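Local coordinates for protein superoxide dismutase [Cu-Zn] (Bacteroidetes bacterium GWA2_30_7, PDB 7B4O) that probably catalyses the dismutation of superoxide to oxygen and hydrogen peroxide, here with zinc in place of copper in its paired metal site, at residues H77-P80 / M81-S84; C58-D62 / G63-G67. One frame throughout, in Å; residues are numbered along the deposited sequence. Where two conformers were deposited one is given.

Interaction 1 of 2, residues H77-P80 / M81-S84. With ZN (zinc ion), chain F.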
loop_
_atom_site.group_PDB
_atom_site.type_symbol
_atom_site.label_atom_id
_atom_site.label_comp_id
_atom_site.label_asym_id
_atom_site.label_seq_id
_atom_site.Cartn_x
_atom_site.Cartn_y
_atom_site.Cartn_z
ATOM N N HIS A 77 24.340 -3.063 -1.621
ATOM C CA HIS A 77 23.445 -3.209 -2.792
ATOM C C HIS A 77 24.002 -4.294 -3.713
ATOM O O HIS A 77 25.226 -4.307 -3.955
ATOM C CB HIS A 77 23.324 -1.890 -3.534
ATOM C CG HIS A 77 22.414 -1.983 -4.709
ATOM N ND1 HIS A 77 21.033 -2.086 -4.590
ATOM C CD2 HIS A 77 22.689 -2.086 -6.028
ATOM C CE1 HIS A 77 20.514 -2.196 -5.798
ATOM N NE2 HIS A 77 21.498 -2.195 -6.691
ATOM N N GLY A 78 23.140 -5.136 -4.271
ATOM C CA GLY A 78 23.561 -6.123 -5.275
ATOM C C GLY A 78 22.412 -6.623 -6.115
ATOM O O GLY A 78 21.353 -5.959 -6.147
ATOM N N ALA A 79 22.635 -7.754 -6.773
ATOM C CA ALA A 79 21.660 -8.451 -7.637
ATOM C C ALA A 79 20.843 -9.415 -6.791
ATOM O O ALA A 79 21.300 -9.871 -5.745
ATOM C CB ALA A 79 22.384 -9.163 -8.746
ATOM N N PRO A 80 19.625 -9.787 -7.235
ATOM C CA PRO A 80 18.800 -10.753 -6.514
ATOM C C PRO A 80 19.541 -12.050 -6.143
ATOM O O PRO A 80 19.302 -12.581 -5.062
ATOM C CB PRO A 80 17.646 -11.052 -7.490
ATOM C CG PRO A 80 17.584 -9.864 -8.401
ATOM C CD PRO A 80 18.958 -9.244 -8.424
ATOM N N MET A 81 20.432 -12.519 -7.028
ATOM C CA MET A 81 21.176 -13.803 -6.903
ATOM C C MET A 81 22.384 -13.645 -5.968
ATOM O O MET A 81 22.989 -14.681 -5.632
ATOM C CB MET A 81 21.687 -14.279 -8.271
ATOM C CG MET A 81 22.940 -13.533 -8.727
ATOM S SD MET A 81 23.777 -14.223 -10.182
ATOM C CE MET A 81 25.144 -15.078 -9.399
ATOM N N ASP A 82 22.746 -12.416 -5.587
ATOM C CA ASP A 82 23.950 -12.152 -4.749
ATOM C C ASP A 82 23.610 -12.407 -3.277
ATOM O O ASP A 82 22.474 -12.130 -2.859
ATOM C CB ASP A 82 24.459 -10.720 -4.914
ATOM C CG ASP A 82 25.024 -10.409 -6.287
ATOM O OD1 ASP A 82 25.360 -11.368 -7.025
ATOM O OD2 ASP A 82 25.126 -9.201 -6.594
ATOM N N MET A 83 24.574 -12.912 -2.516
ATOM C CA MET A 83 24.469 -12.986 -1.038
ATOM C C MET A 83 24.595 -11.570 -0.474
ATOM O O MET A 83 23.884 -11.236 0.472
ATOM C CB MET A 83 25.575 -13.883 -0.483
ATOM C CG MET A 83 25.457 -15.312 -0.951
ATOM S SD MET A 83 23.880 -16.015 -0.439
ATOM C CE MET A 83 22.963 -15.975 -1.973
ATOM N N SER A 84 25.469 -10.755 -1.071
ATOM C CA SER A 84 25.659 -9.334 -0.699
ATOM C C SER A 84 24.600 -8.492 -1.423
ATOM O O SER A 84 24.895 -7.964 -2.516
ATOM C CB SER A 84 27.061 -8.889 -1.002
ATOM O OG SER A 84 27.258 -7.570 -0.552
HETATM ZN ZN ZN F . 19.717 -2.097 -3.000
HETATM O O HOH W 1 27.003 -6.091 -3.226
HETATM O O HOH W 2 20.437 -14.045 -3.324
#
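Ala79 and Asp82 hold each other by two hydrogen bonds, one backbone and one side chain, that lock a type I beta turn in the zinc-binding loop of this Cu-Zn superoxide dismutase. Asp82 N donates back to Ala79 O at 2.9 Å, the bond that closes the turn. The reciprocal bond runs from Ala79 N to Asp82 OD2, also 2.9 Å and nearly straight at 171°, with the donor lying above the carboxylate plane. With its CG beside its own backbone N (chi1 -67°), Asp82 swings its carboxylate back along the turn to meet that amide. Cutting the side chain back to an alanine removes OD2, which would probably leave Ala79 N without its acceptor and the start of the turn held by the single bond from Asp82 N.

Pro80 and Met81 occupy the two middle positions; the ring of proline restricts phi to about the value the first of them requires. One water bridges two carbonyls of the turn, donating to Asp82 O at 2.8 Å and to Pro80 O, while Arg85 also bonds Pro80 O. Glycine suits position 78, since a CB there would collide with Asp82 OD2.

One residue earlier, His77 ND1 binds zinc at 2.1 Å, with His69, His86 and Asp89 completing the site. Asp130, acting as a second-shell residue, takes a hydrogen bond from His77 NE2 and so fixes the rotation of the ring, and the second carboxylate oxygen of Asp89 accepts from Gly78 N. The small methyl of Ala79, which also touches Leu132, sits beside the carboxylate, its CB 3.5 Å from Asp82 OD2.

Interaction 2 of 2, residues C58-D62 / G63-G67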
loop_
_atom_site.group_PDB
_atom_site.type_symbol
_atom_site.label_atom_id
_atom_site.label_comp_id
_atom_site.label_asym_id
_atom_site.label_seq_id
_atom_site.Cartn_x
_atom_site.Cartn_y
_atom_site.Cartn_z
ATOM N N CYS A 58 3.997 6.656 -0.649
ATOM C CA CYS A 58 4.012 7.074 -2.070
ATOM C C CYS A 58 3.424 8.482 -2.213
ATOM O O CYS A 58 3.008 8.833 -3.332
ATOM C CB CYS A 58 3.271 6.062 -2.933
ATOM S SG CYS A 58 4.062 4.432 -2.999
ATOM N N SER A 59 3.444 9.288 -1.150
ATOM C CA SER A 59 2.807 10.630 -1.143
ATOM C C SER A 59 3.621 11.656 -1.950
ATOM O O SER A 59 3.022 12.609 -2.434
ATOM C CB SER A 59 2.535 11.097 0.258
ATOM O OG SER A 59 3.732 11.277 0.975
ATOM N N ALA A 60 4.940 11.514 -2.071
ATOM C CA ALA A 60 5.776 12.540 -2.745
ATOM C C ALA A 60 5.551 12.526 -4.259
ATOM O O ALA A 60 5.403 11.435 -4.838
ATOM C CB ALA A 60 7.234 12.337 -2.440
ATOM N N SER A 61 5.602 13.715 -4.877
ATOM C CA SER A 61 5.470 13.916 -6.341
ATOM C C SER A 61 6.468 13.046 -7.124
ATOM O O SER A 61 6.173 12.641 -8.260
ATOM C CB SER A 61 5.639 15.385 -6.685
ATOM O OG SER A 61 6.932 15.871 -6.326
ATOM N N ASP A 62 7.642 12.797 -6.541
ATOM C CA ASP A 62 8.791 12.155 -7.235
ATOM C C ASP A 62 9.139 10.812 -6.586
ATOM O O ASP A 62 10.233 10.292 -6.884
ATOM C CB ASP A 62 9.993 13.104 -7.237
ATOM C CG ASP A 62 10.459 13.513 -5.851
ATOM O OD1 ASP A 62 9.913 12.973 -4.853
ATOM O OD2 ASP A 62 11.366 14.372 -5.772
ATOM N N GLY A 63 8.303 10.307 -5.683
ATOM C CA GLY A 63 8.503 9.000 -5.020
ATOM C C GLY A 63 9.605 9.009 -3.970
ATOM O O GLY A 63 9.907 7.943 -3.434
ATOM N N THR A 64 10.167 10.163 -3.624
ATOM C CA THR A 64 11.297 10.229 -2.662
ATOM C C THR A 64 10.819 9.869 -1.250
ATOM O O THR A 64 11.653 9.462 -0.437
ATOM C CB THR A 64 12.015 11.580 -2.716
ATOM O OG1 THR A 64 11.071 12.625 -2.494
ATOM C CG2 THR A 64 12.742 11.759 -4.029
ATOM N N SER A 65 9.525 10.003 -0.961
ATOM C CA SER A 65 8.911 9.623 0.336
ATOM C C SER A 65 9.120 8.129 0.634
ATOM O O SER A 65 8.980 7.741 1.804
ATOM C CB SER A 65 7.461 9.993 0.336
ATOM O OG SER A 65 6.796 9.508 -0.834
ATOM N N ALA A 66 9.396 7.304 -0.374
ATOM C CA ALA A 66 9.578 5.847 -0.197
ATOM C C ALA A 66 10.924 5.575 0.490
ATOM O O ALA A 66 11.150 4.425 0.935
ATOM C CB ALA A 66 9.458 5.123 -1.509
ATOM N N GLY A 67 11.799 6.572 0.597
ATOM C CA GLY A 67 13.113 6.418 1.245
ATOM C C GLY A 67 14.048 5.541 0.430
ATOM O O GLY A 67 13.869 5.429 -0.787
#
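Asp62 and Thr64 meet because each places its branch between its own backbone N and carbonyl carbon: Asp62 CG by a chi1 of 59° and Thr64 OG1 by one of 56°. Asp62 OD1 thereby accepts twice, from Thr64 OG1 at 2.7 Å on the syn side and from Thr64 N at 3.1 Å. Both donors approach from the same face of the carboxylate, and the bond to the amide forms an Asx turn leading into the short 3-10 segment 64-66. Just before it, a type I beta turn is closed by Gly63 N bonding to Ala60 O at 3.2 Å; Gly63 suits the exit because its phi is positive.

Ser65 ties the turn back to the 3-10 segment. Its OG accepts from Ala60 N at 3.0 Å and donates to Asp57 O, while Ala60 CB lies 3.3 Å from Ser65 OG, a close approach that suits a small residue. Cys58 anchors the start through its disulfide to Cys146 and packs on Tyr14 of the second subunit. Asp62, though exposed, thus gives one oxygen to two donors of a single threonine, which would probably draw negative charge toward OD1 and hold the carboxylate against rotation.

How the interactions relate
Both contacts belong to the long excursion between strands 46-53 and 89-95, with interaction 2 coming first along the chain. They do not touch: their centres are 25 Å apart and their nearest atoms about 11 Å. The metals link them indirectly. Interaction 1 supplies a ligand directly, and the side chain of His77 is also about 7 Å from another bound zinc. Interaction 2 approaches the metals from the other end of the loop: Gly67 O accepts from the ND1 of His53, itself a metal ligand, and Arg143 bonds both Gly63 O and Gly67 O. His69, two residues beyond Gly67, belongs to both zinc sites, the one containing His53 and the one containing His77.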